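Local coordinates for pili retraction protein PilT (Thermus thermophilus, PDB 5FL3), which binds ADP and probably hydrolyses ATP, as a GSP E family ATPase thought to power pilus retraction, at residues I136-P141 / T148-L153; S144-T149 / L235-T240. All blocks are in the same frame, centred on the assembly; numbering follows the deposited sequence.

Interaction 1 of 2, residues I136-P141 / T148-L153. With ADP (adenosine-5'-diphosphate), chain B.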
loop_
_atom_site.group_PDB
_atom_site.type_symbol
_atom_site.label_atom_id
_atom_site.label_comp_id
_atom_site.label_asym_id
_atom_site.label_seq_id
_atom_site.Cartn_x
_atom_site.Cartn_y
_atom_site.Cartn_z
ATOM N N ILE A 136 -8.556 -7.996 -6.648
ATOM C CA ILE A 136 -7.098 -8.054 -6.510
ATOM C C ILE A 136 -6.742 -7.537 -5.117
ATOM O O ILE A 136 -7.053 -6.404 -4.785
ATOM C CB ILE A 136 -6.370 -7.212 -7.620
ATOM C CG1 ILE A 136 -6.511 -7.879 -8.990
ATOM C CG2 ILE A 136 -4.890 -6.985 -7.296
ATOM C CD1 ILE A 136 -6.204 -6.932 -10.144
ATOM N N LEU A 137 -6.119 -8.368 -4.292
ATOM C CA LEU A 137 -5.721 -7.953 -2.940
ATOM C C LEU A 137 -4.211 -7.841 -2.791
ATOM O O LEU A 137 -3.481 -8.804 -3.033
ATOM C CB LEU A 137 -6.251 -8.933 -1.893
ATOM C CG LEU A 137 -7.758 -8.896 -1.712
ATOM C CD1 LEU A 137 -8.173 -9.950 -0.693
ATOM C CD2 LEU A 137 -8.204 -7.480 -1.295
ATOM N N VAL A 138 -3.751 -6.666 -2.389
ATOM C CA VAL A 138 -2.345 -6.456 -2.077
ATOM C C VAL A 138 -2.189 -6.367 -0.551
ATOM O O VAL A 138 -2.700 -5.431 0.060
ATOM C CB VAL A 138 -1.817 -5.175 -2.742
ATOM C CG1 VAL A 138 -0.324 -5.008 -2.457
ATOM C CG2 VAL A 138 -2.082 -5.204 -4.218
ATOM N N THR A 139 -1.516 -7.330 0.073
ATOM C CA THR A 139 -1.528 -7.408 1.545
ATOM C C THR A 139 -0.144 -7.291 2.191
ATOM O O THR A 139 0.891 -7.474 1.535
ATOM C CB THR A 139 -2.158 -8.723 2.048
ATOM O OG1 THR A 139 -1.190 -9.781 1.974
ATOM C CG2 THR A 139 -3.371 -9.098 1.218
ATOM N N GLY A 140 -0.136 -7.010 3.490
ATOM C CA GLY A 140 1.099 -6.799 4.218
ATOM C C GLY A 140 0.922 -5.712 5.271
ATOM O O GLY A 140 -0.043 -4.943 5.226
ATOM N N PRO A 141 1.838 -5.641 6.248
ATOM C CA PRO A 141 1.657 -4.602 7.269
ATOM C C PRO A 141 2.113 -3.234 6.755
ATOM O O PRO A 141 2.736 -3.179 5.700
ATOM C CB PRO A 141 2.537 -5.099 8.420
ATOM C CG PRO A 141 3.641 -5.857 7.730
ATOM C CD PRO A 141 3.018 -6.493 6.509
ATOM N N THR A 148 2.113 1.476 -3.208
ATOM C CA THR A 148 2.971 1.638 -4.364
ATOM C C THR A 148 2.647 0.593 -5.408
ATOM O O THR A 148 2.542 0.888 -6.596
ATOM C CB THR A 148 4.452 1.547 -3.961
ATOM O OG1 THR A 148 4.722 2.506 -2.925
ATOM C CG2 THR A 148 5.313 1.855 -5.129
ATOM N N THR A 149 2.474 -0.642 -4.971
ATOM C CA THR A 149 2.083 -1.649 -5.921
ATOM C C THR A 149 0.765 -1.237 -6.563
ATOM O O THR A 149 0.630 -1.287 -7.801
ATOM C CB THR A 149 1.983 -2.990 -5.269
ATOM O OG1 THR A 149 3.309 -3.410 -4.929
ATOM C CG2 THR A 149 1.349 -3.995 -6.219
ATOM N N LEU A 150 -0.174 -0.765 -5.734
ATOM C CA LEU A 150 -1.475 -0.310 -6.238
ATOM C C LEU A 150 -1.333 0.864 -7.207
ATOM O O LEU A 150 -1.973 0.882 -8.252
ATOM C CB LEU A 150 -2.402 0.084 -5.094
ATOM C CG LEU A 150 -2.979 -1.072 -4.266
ATOM C CD1 LEU A 150 -3.851 -0.508 -3.164
ATOM C CD2 LEU A 150 -3.747 -2.058 -5.117
ATOM N N ALA A 151 -0.484 1.831 -6.870
ATOM C CA ALA A 151 -0.306 2.973 -7.739
ATOM C C ALA A 151 0.279 2.557 -9.105
ATOM O O ALA A 151 -0.067 3.141 -10.122
ATOM C CB ALA A 151 0.560 3.990 -7.077
ATOM N N ALA A 152 1.153 1.551 -9.131
ATOM C CA ALA A 152 1.780 1.110 -10.380
ATOM C C ALA A 152 0.723 0.403 -11.184
ATOM O O ALA A 152 0.638 0.560 -12.396
ATOM C CB ALA A 152 2.986 0.170 -10.126
ATOM N N LEU A 153 -0.092 -0.370 -10.485
ATOM C CA LEU A 153 -1.149 -1.138 -11.115
ATOM C C LEU A 153 -2.231 -0.221 -11.721
ATOM O O LEU A 153 -2.704 -0.463 -12.813
ATOM C CB LEU A 153 -1.741 -2.105 -10.094
ATOM C CG LEU A 153 -2.920 -2.919 -10.574
ATOM C CD1 LEU A 153 -2.494 -3.663 -11.825
ATOM C CD2 LEU A 153 -3.381 -3.870 -9.492
HETATM P PB ADP B . 2.278 0.543 2.556
HETATM O O1B ADP B . 2.354 1.294 3.877
HETATM O O2B ADP B . 2.300 -0.963 2.703
HETATM O O3B ADP B . 1.200 1.031 1.615
HETATM P PA ADP B . 4.048 2.139 0.882
HETATM O O1A ADP B . 3.587 3.390 1.609
HETATM O O2A ADP B . 3.722 1.922 -0.592
HETATM O O3A ADP B . 3.664 0.849 1.789
HETATM O "O5'" ADP B . 5.653 2.035 0.989
HETATM C "C5'" ADP B . 6.401 2.524 2.104
HETATM C "C4'" ADP B . 7.784 2.911 1.572
HETATM O "O4'" ADP B . 8.364 1.810 0.866
HETATM C "C3'" ADP B . 7.728 4.090 0.611
HETATM O "O3'" ADP B . 8.702 5.030 1.068
HETATM C "C2'" ADP B . 8.084 3.519 -0.760
HETATM O "O2'" ADP B . 8.958 4.368 -1.511
HETATM C "C1'" ADP B . 8.785 2.203 -0.452
HETATM N N9 ADP B . 8.453 1.128 -1.434
HETATM C C8 ADP B . 7.221 0.851 -1.916
HETATM N N7 ADP B . 7.238 -0.194 -2.787
HETATM C C5 ADP B . 8.522 -0.607 -2.880
HETATM C C6 ADP B . 9.248 -1.664 -3.624
HETATM N N6 ADP B . 8.572 -2.495 -4.447
HETATM N N1 ADP B . 10.601 -1.765 -3.432
HETATM C C2 ADP B . 11.273 -0.938 -2.603
HETATM N N3 ADP B . 10.675 0.043 -1.894
HETATM C C4 ADP B . 9.327 0.261 -1.988
#

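Interaction 2 of 2, residues S144-T149 / L235-T240. With ADP (adenosine-5'-diphosphate), chain B.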
loop_
_atom_site.group_PDB
_atom_site.type_symbol
_atom_site.label_atom_id
_atom_site.label_comp_id
_atom_site.label_asym_id
_atom_site.label_seq_id
_atom_site.Cartn_x
_atom_site.Cartn_y
_atom_site.Cartn_z
ATOM N N SER A 144 4.910 -1.932 3.653
ATOM C CA SER A 144 5.219 -3.074 2.802
ATOM C C SER A 144 5.192 -2.739 1.318
ATOM O O SER A 144 5.426 -3.614 0.484
ATOM C CB SER A 144 4.241 -4.210 3.073
ATOM O OG SER A 144 4.428 -4.711 4.391
ATOM N N GLY A 145 4.885 -1.487 0.987
ATOM C CA GLY A 145 4.774 -1.071 -0.402
ATOM C C GLY A 145 3.448 -1.402 -1.069
ATOM O O GLY A 145 3.387 -1.573 -2.290
ATOM N N LYS A 146 2.382 -1.478 -0.273
ATOM C CA LYS A 146 1.062 -1.819 -0.788
ATOM C C LYS A 146 0.503 -0.673 -1.627
ATOM O O LYS A 146 0.031 -0.909 -2.740
ATOM C CB LYS A 146 0.118 -2.185 0.355
ATOM C CG LYS A 146 0.592 -3.392 1.165
ATOM C CD LYS A 146 -0.483 -3.922 2.068
ATOM C CE LYS A 146 -0.936 -2.887 3.070
ATOM N NZ LYS A 146 0.208 -2.474 3.948
ATOM N N SER A 147 0.588 0.557 -1.106
ATOM C CA SER A 147 0.168 1.765 -1.830
ATOM C C SER A 147 0.850 1.885 -3.190
ATOM O O SER A 147 0.263 2.351 -4.174
ATOM C CB SER A 147 0.494 3.024 -1.018
ATOM O OG SER A 147 -0.084 2.968 0.260
ATOM N N THR A 148 2.113 1.476 -3.208
ATOM C CA THR A 148 2.971 1.638 -4.364
ATOM C C THR A 148 2.647 0.593 -5.408
ATOM O O THR A 148 2.542 0.888 -6.596
ATOM C CB THR A 148 4.452 1.547 -3.961
ATOM O OG1 THR A 148 4.722 2.506 -2.925
ATOM C CG2 THR A 148 5.313 1.855 -5.129
ATOM N N THR A 149 2.474 -0.642 -4.971
ATOM C CA THR A 149 2.083 -1.649 -5.921
ATOM C C THR A 149 0.765 -1.237 -6.563
ATOM O O THR A 149 0.630 -1.287 -7.801
ATOM C CB THR A 149 1.983 -2.990 -5.269
ATOM O OG1 THR A 149 3.309 -3.410 -4.929
ATOM C CG2 THR A 149 1.349 -3.995 -6.219
ATOM N N LEU A 235 -9.718 -3.342 -6.484
ATOM C CA LEU A 235 -8.407 -3.446 -5.845
ATOM C C LEU A 235 -8.507 -3.062 -4.365
ATOM O O LEU A 235 -9.144 -2.072 -4.019
ATOM C CB LEU A 235 -7.379 -2.551 -6.544
ATOM C CG LEU A 235 -7.426 -2.408 -8.066
ATOM C CD1 LEU A 235 -6.236 -1.603 -8.511
ATOM C CD2 LEU A 235 -7.431 -3.742 -8.754
ATOM N N SER A 236 -7.883 -3.841 -3.494
ATOM C CA SER A 236 -7.858 -3.476 -2.085
ATOM C C SER A 236 -6.677 -4.098 -1.369
ATOM O O SER A 236 -5.881 -4.834 -1.957
ATOM C CB SER A 236 -9.154 -3.875 -1.383
ATOM O OG SER A 236 -9.319 -3.120 -0.203
ATOM N N THR A 237 -6.566 -3.772 -0.090
ATOM C CA THR A 237 -5.466 -4.245 0.743
ATOM C C THR A 237 -5.963 -4.790 2.054
ATOM O O THR A 237 -7.007 -4.395 2.554
ATOM C CB THR A 237 -4.478 -3.128 1.071
ATOM O OG1 THR A 237 -5.069 -2.264 2.053
ATOM C CG2 THR A 237 -4.145 -2.331 -0.184
ATOM N N LEU A 238 -5.183 -5.690 2.628
ATOM C CA LEU A 238 -5.430 -6.154 3.980
ATOM C C LEU A 238 -4.049 -6.169 4.666
ATOM O O LEU A 238 -3.026 -6.048 3.996
ATOM C CB LEU A 238 -6.127 -7.524 3.955
ATOM C CG LEU A 238 -6.955 -8.046 5.135
ATOM C CD1 LEU A 238 -8.085 -7.103 5.531
ATOM C CD2 LEU A 238 -7.512 -9.419 4.808
ATOM N N HIS A 239 -4.021 -6.292 5.988
ATOM C CA HIS A 239 -2.785 -6.229 6.768
ATOM C C HIS A 239 -2.044 -7.558 6.852
ATOM O O HIS A 239 -0.944 -7.630 7.411
ATOM C CB HIS A 239 -3.121 -5.791 8.173
ATOM C CG HIS A 239 -4.141 -6.675 8.824
ATOM N ND1 HIS A 239 -5.495 -6.563 8.569
ATOM C CD2 HIS A 239 -4.004 -7.722 9.675
ATOM C CE1 HIS A 239 -6.146 -7.480 9.260
ATOM N NE2 HIS A 239 -5.266 -8.197 9.939
ATOM N N THR A 240 -2.662 -8.602 6.310
ATOM C CA THR A 240 -2.211 -9.980 6.498
ATOM C C THR A 240 -0.952 -10.376 5.730
ATOM O O THR A 240 -0.694 -9.882 4.637
ATOM C CB THR A 240 -3.320 -10.937 6.116
ATOM O OG1 THR A 240 -3.906 -10.480 4.895
ATOM C CG2 THR A 240 -4.374 -10.944 7.205
HETATM P PB ADP B . 2.278 0.543 2.556
HETATM O O1B ADP B . 2.354 1.294 3.877
HETATM O O2B ADP B . 2.300 -0.963 2.703
HETATM O O3B ADP B . 1.200 1.031 1.615
HETATM P PA ADP B . 4.048 2.139 0.882
HETATM O O1A ADP B . 3.587 3.390 1.609
HETATM O O2A ADP B . 3.722 1.922 -0.592
HETATM O O3A ADP B . 3.664 0.849 1.789
HETATM O "O5'" ADP B . 5.653 2.035 0.989
HETATM C "C5'" ADP B . 6.401 2.524 2.104
HETATM C "C4'" ADP B . 7.784 2.911 1.572
HETATM O "O4'" ADP B . 8.364 1.810 0.866
HETATM C "C3'" ADP B . 7.728 4.090 0.611
HETATM O "O3'" ADP B . 8.702 5.030 1.068
HETATM C "C2'" ADP B . 8.084 3.519 -0.760
HETATM O "O2'" ADP B . 8.958 4.368 -1.511
HETATM C "C1'" ADP B . 8.785 2.203 -0.452
HETATM N N9 ADP B . 8.453 1.128 -1.434
HETATM C C8 ADP B . 7.221 0.851 -1.916
HETATM N N7 ADP B . 7.238 -0.194 -2.787
HETATM C C5 ADP B . 8.522 -0.607 -2.880
HETATM C C6 ADP B . 9.248 -1.664 -3.624
HETATM N N6 ADP B . 8.572 -2.495 -4.447
HETATM N N1 ADP B . 10.601 -1.765 -3.432
HETATM C C2 ADP B . 11.273 -0.938 -2.603
HETATM N N3 ADP B . 10.675 0.043 -1.894
HETATM C C4 ADP B . 9.327 0.261 -1.988
#

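Interaction 1 of 2, residues I136-P141 / T148-L153
Val-138 and Leu-150 bring the backbones nearest, their CA atoms 7.5 Å apart, where strand 136-139 and helix 148-153 run in roughly opposite directions, with an angle of 147° between their axes. The contact is a buried, purely apolar seam without cross-segment hydrogen bonds. Val-138 carries its middle: CG2 meets CD2 of Leu-150 at 3.7 Å as the two side chains pass alongside, heading opposite ways, and the same methyl also reaches CG2 of Thr-149. Val-138 CG1 stands opposite the backbone N (chi1 -177°), which leaves both branches to face the helix, CG1 lying near CB of Thr-149. A beta-branched residue thus suits the strand, spreading two methyls over neighbouring helical side chains. Thr-149 contributes its methyl to this apolar side, while its hydroxyl bonds to Gln-276. Strand, glycine-rich turn and helix are the elements of a P-loop (Walker A) motif, so this seam packs the first turns of the helix against the strand that leads into the phosphate-binding loop. One helical turn beyond Thr-149, Leu-153 and Ile-136 approach tip to tip, CD2 to CG2 at 4.1 Å, and both also touch Leu-235 of the adjoining strand. At the ligand end, Thr-148 donates its hydroxyl OG1 to the alpha-phosphate oxygen O2A of ADP at 2.6 Å, supplemented by a weak bond from its backbone N, while CG2 lies 3.7 Å from adenine N7. An alanine here lacks hydroxyl and methyl, and would probably leave O2A with just the weak amide bond from this residue and a gap beside the adenine.

Interaction 2 of 2, residues S144-T149 / L235-T240
Lys-146 runs its aliphatic chain past segment 235-240: CE lies 4.1 Å from CB of Thr-237, and CD packs 3.8 Å from the carbonyl O of Leu-238. The chain bends at chi3 and chi4 (both -61°), folding NZ back to the beta-phosphate, where it donates to O2B of ADP at 2.9 Å. The same oxygen takes the backbone N of Lys-146 in a nearly straight bond (168°) and the N of Ser-144, so at least three donors grip it. Ser-147 holds O3B through both N and OG, which stands beside that N (chi1 -56°), so a short hydroxyl residue lets the two converge; the bridging O3A accepts from Gly-145 N. Gly-145, the N-cap of the helix, has backbone angles and a closeness to the adenine that leave no room for a side chain. This is the Walker A cradle of P-loop ATPases, its amides and lysine probably offsetting phosphate charge. Further out, NZ also donates to Gly-140 O, which positions the ammonium group, while Thr-237 OG1 is held by Gly-213 O. Strand 233-238 lies between strands 209-212 and 134-139; Leu-238 points away from the P-loop, and its side chain touches helix 243-251.

How the interactions relate
The two contacts have centres about 4 Å apart and share Thr-148 and Thr-149 on helix 146-160. Along the chain the order is 136-141, 144-149, 148-153 and, much later, 235-240. Interaction 1 sets the helix against strand 134-139, and interaction 2 joins its start to strand 233-238, the parallel neighbour in the same mixed sheet. The strands are tied directly, Val-138 N lying 2.8 Å from Ser-236 O and Thr-139 OG1 2.7 Å from Thr-240 O, both probable hydrogen bonds. One helix thus spans two adjacent strands, and its N-terminal end, where both contacts reach ADP, is held over the C-terminal ends of two inner strands, where the phosphates bind.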